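Local coordinates for PKS_KS domain-containing protein (PDB 6SMO), which probably acts as a 3-oxoacyl-[acyl-carrier-protein] synthase of the thiolase-like superfamily and holds a pentaketo dodecanal chain in its pocket, at residues M106-D110 with A111-P115; L241-Q244 with Q245-T248; L382-E385 with I386-Y390. All blocks are in the same frame, centred on the assembly; numbering follows the deposited sequence.

Contact 1 (M106-D110 with A111-P115); sequences MAMQD and ANLRP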
ATOM      1  N   MET B 106     -22.076  -2.046 -10.228  1.00 42.70           N
ATOM      2  CA  MET B 106     -22.533  -3.460 -10.320  1.00 43.28           C
ATOM      3  C   MET B 106     -22.747  -4.034  -8.914  1.00 42.56           C
ATOM      4  O   MET B 106     -23.753  -4.745  -8.719  1.00 42.76           O
ATOM      5  CB  MET B 106     -21.509  -4.319 -11.070  1.00 43.99           C
ATOM      6  CG  MET B 106     -21.459  -4.023 -12.552  1.00 45.31           C
ATOM      7  SD  MET B 106     -20.071  -4.831 -13.381  1.00 46.55           S
ATOM      8  CE  MET B 106     -20.570  -4.627 -15.090  1.00 48.00           C
ATOM      9  N   ALA B 107     -21.838  -3.735  -7.981  1.00 42.22           N
ATOM     10  CA  ALA B 107     -21.829  -4.258  -6.594  1.00 42.17           C
ATOM     11  C   ALA B 107     -23.015  -3.692  -5.803  1.00 42.37           C
ATOM     12  O   ALA B 107     -23.651  -4.468  -5.062  1.00 42.74           O
ATOM     13  CB  ALA B 107     -20.515  -3.930  -5.929  1.00 41.99           C
ATOM     14  N   MET B 108     -23.297  -2.394  -5.955  1.00 42.76           N
ATOM     15  CA  MET B 108     -24.389  -1.684  -5.232  1.00 43.48           C
ATOM     16  C   MET B 108     -25.753  -2.133  -5.772  1.00 44.05           C
ATOM     17  O   MET B 108     -26.694  -2.237  -4.960  1.00 44.87           O
ATOM     18  CB  MET B 108     -24.252  -0.163  -5.370  1.00 43.41           C
ATOM     19  CG  MET B 108     -23.092   0.413  -4.575  1.00 43.26           C
ATOM     20  SD  MET B 108     -23.383   0.410  -2.785  1.00 42.96           S
ATOM     21  CE  MET B 108     -24.502   1.800  -2.628  1.00 43.26           C
ATOM     22  N   GLN B 109     -25.855  -2.387  -7.081  1.00 44.28           N
ATOM     23  CA  GLN B 109     -27.092  -2.893  -7.741  1.00 45.03           C
ATOM     24  C   GLN B 109     -27.333  -4.351  -7.332  1.00 44.05           C
ATOM     25  O   GLN B 109     -28.506  -4.712  -7.118  1.00 43.08           O
ATOM     26  CB  GLN B 109     -27.001  -2.749  -9.263  1.00 46.73           C
ATOM     27  CG  GLN B 109     -27.244  -1.328  -9.753  1.00 48.22           C
ATOM     28  CD  GLN B 109     -27.131  -1.193 -11.252  1.00 49.39           C
ATOM     29  OE1 GLN B 109     -27.014  -2.176 -11.980  1.00 51.66           O
ATOM     30  NE2 GLN B 109     -27.167   0.041 -11.728  1.00 50.07           N
ATOM     31  N   ASP B 110     -26.265  -5.149  -7.221  1.00 43.33           N
ATOM     32  CA  ASP B 110     -26.321  -6.583  -6.821  1.00 43.22           C
ATOM     33  C   ASP B 110     -26.780  -6.691  -5.361  1.00 43.41           C
ATOM     34  O   ASP B 110     -27.577  -7.601  -5.064  1.00 43.71           O
ATOM     35  CB  ASP B 110     -24.972  -7.274  -7.029  1.00 42.61           C
ATOM     36  CG  ASP B 110     -24.999  -8.773  -6.777  1.00 42.34           C
ATOM     37  OD1 ASP B 110     -26.054  -9.392  -7.021  1.00 42.30           O
ATOM     38  OD2 ASP B 110     -23.963  -9.310  -6.337  1.00 41.90           O
ATOM     39  N   ALA B 111     -26.293  -5.795  -4.493  1.00 43.56           N
ATOM     40  CA  ALA B 111     -26.613  -5.739  -3.045  1.00 43.99           C
ATOM     41  C   ALA B 111     -28.056  -5.265  -2.829  1.00 45.39           C
ATOM     42  O   ALA B 111     -28.611  -5.560  -1.752  1.00 45.32           O
ATOM     43  CB  ALA B 111     -25.638  -4.831  -2.333  1.00 43.55           C
ATOM     44  N   ASN B 112     -28.624  -4.548  -3.806  1.00 46.90           N
ATOM     45  CA  ASN B 112     -29.992  -3.961  -3.756  1.00 48.87           C
ATOM     46  C   ASN B 112     -30.017  -2.869  -2.678  1.00 50.31           C
ATOM     47  O   ASN B 112     -30.939  -2.881  -1.835  1.00 50.75           O
ATOM     48  CB  ASN B 112     -31.065  -5.035  -3.538  1.00 48.83           C
ATOM     49  CG  ASN B 112     -32.473  -4.540  -3.803  1.00 49.09           C
ATOM     50  OD1 ASN B 112     -32.670  -3.528  -4.472  1.00 48.59           O
ATOM     51  ND2 ASN B 112     -33.460  -5.251  -3.281  1.00 49.17           N
ATOM     52  N   LEU B 113     -29.031  -1.967  -2.710  1.00 51.82           N
ATOM     53  CA  LEU B 113     -28.922  -0.792  -1.804  1.00 54.03           C
ATOM     54  C   LEU B 113     -29.399   0.460  -2.550  1.00 56.19           C
ATOM     55  O   LEU B 113     -29.021   0.628  -3.726  1.00 57.21           O
ATOM     56  CB  LEU B 113     -27.470  -0.634  -1.339  1.00 53.19           C
ATOM     57  CG  LEU B 113     -27.024  -1.578  -0.223  1.00 52.73           C
ATOM     58  CD1 LEU B 113     -25.510  -1.559  -0.074  1.00 52.18           C
ATOM     59  CD2 LEU B 113     -27.690  -1.219   1.097  1.00 53.05           C
ATOM     60  N   ARG B 114     -30.193   1.298  -1.877  1.00 58.99           N
ATOM     61  CA  ARG B 114     -30.755   2.561  -2.427  1.00 61.59           C
ATOM     62  C   ARG B 114     -30.757   3.620  -1.326  1.00 62.54           C
ATOM     63  O   ARG B 114     -30.783   3.281  -0.145  1.00 62.77           O
ATOM     64  CB  ARG B 114     -32.154   2.315  -3.007  1.00 63.74           C
ATOM     65  CG  ARG B 114     -33.128   1.626  -2.061  1.00 65.31           C
ATOM     66  CD  ARG B 114     -34.211   0.870  -2.811  1.00 66.62           C
ATOM     67  NE  ARG B 114     -35.070   0.093  -1.922  1.00 68.22           N
ATOM     68  CZ  ARG B 114     -36.240   0.494  -1.424  1.00 69.31           C
ATOM     69  NH1 ARG B 114     -36.922  -0.314  -0.627  1.00 69.55           N
ATOM     70  NH2 ARG B 114     -36.734   1.687  -1.716  1.00 69.91           N
ATOM     71  N   PRO B 115     -30.717   4.927  -1.682  1.00 63.64           N
ATOM     72  CA  PRO B 115     -30.672   6.013  -0.699  1.00 63.73           C
ATOM     73  C   PRO B 115     -31.498   5.797   0.581  1.00 62.84           C
ATOM     74  O   PRO B 115     -31.028   6.176   1.638  1.00 63.26           O
ATOM     75  CB  PRO B 115     -31.234   7.190  -1.507  1.00 64.32           C
ATOM     76  CG  PRO B 115     -30.728   6.942  -2.914  1.00 64.17           C
ATOM     77  CD  PRO B 115     -30.690   5.433  -3.064  1.00 63.96           C
TER
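Leu113 N turns back to Met108 O in a 3.3 Å bond that is almost straight (N-H...O 177°), the signature of a Schellman motif closing helix 95-111 through Asn112, its C-prime residue, at positive phi. Asn112 N supplies the shorter loop of the motif, a weak 3.3 Å bond to Gln109 O. One step earlier the helical pattern still holds, with Ala111 N on Ala107 O at 3.0 Å.

Across this reversal two apolar side chains meet. Met108 sets out away from the following residues, but bends at chi2 and chi3 (-72° and -77°) bring its thioether end round, placing SD 4.0 Å from Leu113 CD1 while CE approaches Leu113 CB at the same distance. Such a contact spanning the helix end is the usual apolar partner of the Schellman bond. Both side chains also touch Ile268 of strand 263-271, and Ile212 and Leu214 of strand 212-219 lie beside Leu113 and Met108 respectively, so the helix terminus is packed against the main sheet. The carbonyl oxygen of Ala111 is bonded to Arg278 NH2, and the carboxylate oxygen OD2 of Asp110 accepts Leu34 N.

Contact 2 (L241-Q244 with Q245-T248); sequences LENQ and QAAT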
ATOM      1  N   LEU B 241       7.014 -19.663 -26.013  1.00 56.50           N
ATOM      2  CA  LEU B 241       5.799 -20.521 -25.980  1.00 56.59           C
ATOM      3  C   LEU B 241       5.045 -20.420 -27.312  1.00 56.13           C
ATOM      4  O   LEU B 241       5.060 -19.331 -27.922  1.00 55.33           O
ATOM      5  CB  LEU B 241       4.907 -20.070 -24.820  1.00 56.61           C
ATOM      6  CG  LEU B 241       5.317 -20.568 -23.437  1.00 56.98           C
ATOM      7  CD1 LEU B 241       4.715 -19.694 -22.347  1.00 56.68           C
ATOM      8  CD2 LEU B 241       4.910 -22.022 -23.242  1.00 57.85           C
ATOM      9  N   GLU B 242       4.408 -21.519 -27.726  1.00 56.18           N
ATOM     10  CA  GLU B 242       3.472 -21.575 -28.882  1.00 55.89           C
ATOM     11  C   GLU B 242       2.153 -20.907 -28.477  1.00 54.62           C
ATOM     12  O   GLU B 242       1.625 -20.109 -29.276  1.00 55.09           O
ATOM     13  CB  GLU B 242       3.242 -23.024 -29.316  1.00 57.14           C
ATOM     14  CG  GLU B 242       4.489 -23.705 -29.855  1.00 58.16           C
ATOM     15  CD  GLU B 242       4.344 -25.195 -30.116  1.00 58.95           C
ATOM     16  OE1 GLU B 242       3.822 -25.903 -29.232  1.00 58.67           O
ATOM     17  OE2 GLU B 242       4.752 -25.645 -31.205  1.00 59.64           O
ATOM     18  N   ASN B 243       1.653 -21.229 -27.277  1.00 52.62           N
ATOM     19  CA  ASN B 243       0.416 -20.660 -26.677  1.00 50.97           C
ATOM     20  C   ASN B 243       0.808 -19.719 -25.530  1.00 49.66           C
ATOM     21  O   ASN B 243       1.388 -20.208 -24.540  1.00 49.64           O
ATOM     22  CB  ASN B 243      -0.530 -21.764 -26.197  1.00 50.34           C
ATOM     23  CG  ASN B 243      -1.871 -21.243 -25.719  1.00 49.76           C
ATOM     24  OD1 ASN B 243      -2.384 -20.254 -26.240  1.00 49.07           O
ATOM     25  ND2 ASN B 243      -2.451 -21.909 -24.735  1.00 49.32           N
ATOM     26  N   GLN B 244       0.495 -18.425 -25.663  1.00 48.61           N
ATOM     27  CA  GLN B 244       0.853 -17.362 -24.683  1.00 47.37           C
ATOM     28  C   GLN B 244      -0.088 -17.417 -23.470  1.00 46.71           C
ATOM     29  O   GLN B 244       0.283 -16.855 -22.420  1.00 45.37           O
ATOM     30  CB  GLN B 244       0.814 -15.984 -25.348  1.00 47.19           C
ATOM     31  CG  GLN B 244       2.011 -15.708 -26.250  1.00 47.09           C
ATOM     32  CD  GLN B 244       3.308 -15.581 -25.488  1.00 46.38           C
ATOM     33  OE1 GLN B 244       3.345 -15.099 -24.358  1.00 45.17           O
ATOM     34  NE2 GLN B 244       4.393 -16.011 -26.110  1.00 46.16           N
ATOM     35  N   GLN B 245      -1.252 -18.063 -23.606  1.00 46.60           N
ATOM     36  CA  GLN B 245      -2.237 -18.261 -22.506  1.00 46.29           C
ATOM     37  C   GLN B 245      -1.657 -19.212 -21.450  1.00 46.43           C
ATOM     38  O   GLN B 245      -2.060 -19.097 -20.276  1.00 46.90           O
ATOM     39  CB  GLN B 245      -3.557 -18.805 -23.057  1.00 46.48           C
ATOM     40  CG  GLN B 245      -4.319 -17.799 -23.907  1.00 46.46           C
ATOM     41  CD  GLN B 245      -5.681 -18.302 -24.315  1.00 46.57           C
ATOM     42  OE1 GLN B 245      -5.883 -19.492 -24.549  1.00 46.80           O
ATOM     43  NE2 GLN B 245      -6.634 -17.390 -24.406  1.00 46.66           N
ATOM     44  N   ALA B 246      -0.748 -20.108 -21.854  1.00 46.25           N
ATOM     45  CA  ALA B 246      -0.099 -21.121 -20.987  1.00 46.07           C
ATOM     46  C   ALA B 246       1.042 -20.494 -20.171  1.00 45.36           C
ATOM     47  O   ALA B 246       1.552 -21.183 -19.266  1.00 45.51           O
ATOM     48  CB  ALA B 246       0.400 -22.271 -21.829  1.00 46.78           C
ATOM     49  N   ALA B 247       1.425 -19.247 -20.476  1.00 44.60           N
ATOM     50  CA  ALA B 247       2.540 -18.511 -19.829  1.00 43.77           C
ATOM     51  C   ALA B 247       2.303 -18.399 -18.317  1.00 42.88           C
ATOM     52  O   ALA B 247       3.298 -18.425 -17.566  1.00 42.51           O
ATOM     53  CB  ALA B 247       2.701 -17.150 -20.460  1.00 43.85           C
ATOM     54  N   THR B 248       1.039 -18.271 -17.894  1.00 42.65           N
ATOM     55  CA  THR B 248       0.607 -18.314 -16.468  1.00 41.95           C
ATOM     56  C   THR B 248       0.121 -19.735 -16.151  1.00 41.53           C
ATOM     57  O   THR B 248      -0.973 -20.106 -16.620  1.00 42.39           O
ATOM     58  CB  THR B 248      -0.422 -17.218 -16.144  1.00 41.63           C
ATOM     59  OG1 THR B 248      -0.869 -17.420 -14.803  1.00 40.67           O
ATOM     60  CG2 THR B 248      -1.619 -17.187 -17.071  1.00 41.81           C
TER
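The amide of Asn243 turns one face toward the backbone that follows it, and Gln245 N stands over that face, 3.6 Å from Asn243 OD1. Ala246 N lies over the same face, 3.8 Å from Asn243 ND2, while Gln245 CB lies on the same side but displaced past OD1 and ND2, equally near to both. A chi1 of -174° swings the Asn243 amide away from its own N and beside its carbonyl, over the start of the turn. Gln245 OE1 lies out beyond the heteroatom end of the Asn243 amide, 4.0 Å from OD1, and the two amide planes are turned 64° apart. This is packing of polar groups, not an amide pair.

The backbone makes two overlapping beta turns, in which residues 245-247 have helical backbone angles without the regular helical bonds. Ala246 N reaches Asn243 O in a weak 3.4 Å bond, and Ala247 N reaches Gln244 O at 3.3 Å. In the second bond the donor sits 71° out of the carbonyl plane, hence not on a lone pair of Gln244 O. Leu241 covers the far end of the turn: its CD1 branch lies 3.5 Å from Ala247 CA and 3.8 Å from Ala247 CB.

The whole turn lies near the surface, in the long connection from helix 224-233 to strand 263-271. Gln245 NE2 donates to Val58 O, joining the turn to the loop after helix 44-53, and Arg239 reaches back to the carbonyl oxygens of Ala246 and Ala247 by weak bonds. At its exit Thr248 OG1 is bonded to Lys364 O, which ties the connection to the start of helix 364-367.

Contact 3 (L382-E385 with I386-Y390); sequences LCLE and IEKQY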
ATOM      1  N   LEU B 382     -14.281 -16.115  -4.987  1.00 31.61           N
ATOM      2  CA  LEU B 382     -14.371 -16.933  -3.747  1.00 31.57           C
ATOM      3  C   LEU B 382     -15.809 -16.915  -3.215  1.00 31.77           C
ATOM      4  O   LEU B 382     -16.304 -17.988  -2.816  1.00 31.62           O
ATOM      5  CB  LEU B 382     -13.385 -16.380  -2.713  1.00 31.84           C
ATOM      6  CG  LEU B 382     -13.463 -16.992  -1.314  1.00 32.11           C
ATOM      7  CD1 LEU B 382     -13.366 -18.508  -1.367  1.00 32.26           C
ATOM      8  CD2 LEU B 382     -12.370 -16.429  -0.421  1.00 32.46           C
ATOM      9  N   CYS B 383     -16.447 -15.740  -3.202  1.00 31.80           N
ATOM     10  CA  CYS B 383     -17.842 -15.534  -2.720  1.00 32.12           C
ATOM     11  C   CYS B 383     -18.820 -16.311  -3.611  1.00 32.16           C
ATOM     12  O   CYS B 383     -19.746 -16.933  -3.057  1.00 32.74           O
ATOM     13  CB  CYS B 383     -18.200 -14.054  -2.681  1.00 32.23           C
ATOM     14  SG  CYS B 383     -17.269 -13.132  -1.427  1.00 32.46           S
ATOM     15  N   LEU B 384     -18.607 -16.287  -4.933  1.00 31.77           N
ATOM     16  CA  LEU B 384     -19.431 -17.017  -5.936  1.00 31.84           C
ATOM     17  C   LEU B 384     -19.233 -18.530  -5.776  1.00 32.27           C
ATOM     18  O   LEU B 384     -20.224 -19.271  -5.938  1.00 32.47           O
ATOM     19  CB  LEU B 384     -19.039 -16.557  -7.345  1.00 31.70           C
ATOM     20  CG  LEU B 384     -19.432 -15.125  -7.703  1.00 31.48           C
ATOM     21  CD1 LEU B 384     -18.668 -14.640  -8.926  1.00 31.47           C
ATOM     22  CD2 LEU B 384     -20.932 -15.013  -7.930  1.00 31.50           C
ATOM     23  N   GLU B 385     -18.003 -18.966  -5.476  1.00 32.33           N
ATOM     24  CA  GLU B 385     -17.634 -20.398  -5.294  1.00 32.58           C
ATOM     25  C   GLU B 385     -18.400 -20.986  -4.101  1.00 32.83           C
ATOM     26  O   GLU B 385     -18.945 -22.097  -4.247  1.00 32.93           O
ATOM     27  CB  GLU B 385     -16.124 -20.552  -5.093  1.00 32.27           C
ATOM     28  CG  GLU B 385     -15.335 -20.559  -6.388  1.00 32.36           C
ATOM     29  CD  GLU B 385     -13.831 -20.641  -6.196  1.00 32.43           C
ATOM     30  OE1 GLU B 385     -13.277 -19.761  -5.510  1.00 32.57           O
ATOM     31  OE2 GLU B 385     -13.215 -21.588  -6.722  1.00 33.00           O
ATOM     32  N   ILE B 386     -18.430 -20.269  -2.971  1.00 33.11           N
ATOM     33  CA  ILE B 386     -19.112 -20.700  -1.712  1.00 33.93           C
ATOM     34  C   ILE B 386     -20.628 -20.729  -1.951  1.00 35.53           C
ATOM     35  O   ILE B 386     -21.272 -21.703  -1.511  1.00 36.23           O
ATOM     36  CB  ILE B 386     -18.724 -19.786  -0.530  1.00 33.47           C
ATOM     37  CG1 ILE B 386     -17.251 -19.965  -0.149  1.00 33.12           C
ATOM     38  CG2 ILE B 386     -19.645 -20.011   0.662  1.00 33.53           C
ATOM     39  CD1 ILE B 386     -16.695 -18.860   0.718  1.00 33.12           C
ATOM     40  N   GLU B 387     -21.164 -19.699  -2.613  1.00 36.43           N
ATOM     41  CA  GLU B 387     -22.608 -19.565  -2.955  1.00 37.61           C
ATOM     42  C   GLU B 387     -23.064 -20.775  -3.778  1.00 37.78           C
ATOM     43  O   GLU B 387     -24.067 -21.408  -3.389  1.00 38.70           O
ATOM     44  CB  GLU B 387     -22.871 -18.274  -3.733  1.00 38.13           C
ATOM     45  CG  GLU B 387     -23.797 -17.310  -3.013  1.00 39.12           C
ATOM     46  CD  GLU B 387     -25.275 -17.551  -3.263  1.00 40.48           C
ATOM     47  OE1 GLU B 387     -26.018 -17.733  -2.277  1.00 41.71           O
ATOM     48  OE2 GLU B 387     -25.680 -17.549  -4.443  1.00 40.79           O
ATOM     49  N   LYS B 388     -22.347 -21.078  -4.863  1.00 37.59           N
ATOM     50  CA  LYS B 388     -22.751 -22.077  -5.891  1.00 37.72           C
ATOM     51  C   LYS B 388     -22.147 -23.453  -5.575  1.00 37.34           C
ATOM     52  O   LYS B 388     -22.388 -24.387  -6.366  1.00 36.98           O
ATOM     53  CB  LYS B 388     -22.348 -21.570  -7.280  1.00 37.74           C
ATOM     54  CG  LYS B 388     -23.145 -20.367  -7.771  1.00 38.09           C
ATOM     55  CD  LYS B 388     -22.490 -19.618  -8.910  1.00 38.09           C
ATOM     56  CE  LYS B 388     -23.268 -18.390  -9.337  1.00 38.48           C
ATOM     57  NZ  LYS B 388     -24.429 -18.741 -10.191  1.00 38.66           N
ATOM     58  N   GLN B 389     -21.414 -23.580  -4.459  1.00 37.05           N
ATOM     59  CA  GLN B 389     -20.781 -24.844  -3.989  1.00 37.03           C
ATOM     60  C   GLN B 389     -20.000 -25.485  -5.144  1.00 36.71           C
ATOM     61  O   GLN B 389     -20.092 -26.718  -5.316  1.00 37.58           O
ATOM     62  CB  GLN B 389     -21.841 -25.799  -3.433  1.00 37.68           C
ATOM     63  CG  GLN B 389     -22.557 -25.279  -2.194  1.00 38.26           C
ATOM     64  CD  GLN B 389     -21.710 -25.364  -0.947  1.00 38.35           C
ATOM     65  OE1 GLN B 389     -20.757 -24.609  -0.764  1.00 38.47           O
ATOM     66  NE2 GLN B 389     -22.062 -26.285  -0.066  1.00 38.97           N
ATOM     67  N   TYR B 390     -19.270 -24.666  -5.909  1.00 35.81           N
ATOM     68  CA  TYR B 390     -18.404 -25.082  -7.042  1.00 35.25           C
ATOM     69  C   TYR B 390     -17.003 -24.501  -6.830  1.00 34.61           C
ATOM     70  O   TYR B 390     -16.886 -23.427  -6.207  1.00 34.53           O
ATOM     71  CB  TYR B 390     -18.997 -24.628  -8.379  1.00 34.75           C
ATOM     72  CG  TYR B 390     -18.296 -25.179  -9.595  1.00 34.33           C
ATOM     73  CD1 TYR B 390     -18.677 -26.391 -10.150  1.00 34.37           C
ATOM     74  CD2 TYR B 390     -17.248 -24.496 -10.190  1.00 33.91           C
ATOM     75  CE1 TYR B 390     -18.037 -26.908 -11.266  1.00 34.38           C
ATOM     76  CE2 TYR B 390     -16.596 -24.999 -11.306  1.00 33.89           C
ATOM     77  CZ  TYR B 390     -16.993 -26.210 -11.847  1.00 34.13           C
ATOM     78  OH  TYR B 390     -16.359 -26.711 -12.946  1.00 34.36           O
TER
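At its C terminus helix 372-388 runs into the short strand 390-391, and its last turns bring Leu382 against Ile386. The two side chains, one turn apart, meet through their CD1 methyls at 3.9 Å, and the pair faces Met437 and Ala421 on the main sheet. The backbone keeps the ordinary helical bonds, such as Ile386 N to Leu382 O at 3.1 Å.

On another side of the helix, Lys388 lays its methylenes along the turn, CG 3.6 Å from Leu384 O, and its ammonium end forms a cation-pi contact with Trp48 of helix 44-53, which Leu384 also touches. Glu385 carries the closure: its carbonyl O accepts Tyr390 N at 3.1 Å, in the carbonyl plane, and its side chain extends past the same residue, CG 3.3 Å from Tyr390 O. The carboxylate oxygen OE2 accepts His392 N, just past strand 390-391, and Asn361 ND2 of strand 360-361, joining the helix end to both. With Gln389 at positive phi (50°) and a weak bond from Gln389 N to Ile386 O, the arrangement is that of a Schellman-type helix C terminus.

Read from the N terminus, the three contacts come in series, none nesting within or crossing another, and each closes a loop of only a few residues. Contact 1 ends helix 95-111 ahead of strand 123-128; contact 2 shapes the connection between helix 224-233 and strand 263-271; contact 3 ends helix 372-388. Contacts 1 and 3 thus illustrate one principle twice, a helix terminated through a residue of positive phi, against different strands of the same mixed sheet. Their centres lie about 20 Å apart, with nearest atoms about 7 Å apart. Contact 2 is remoter, its centre about 38 Å from that of contact 1 and 28 Å from that of contact 3.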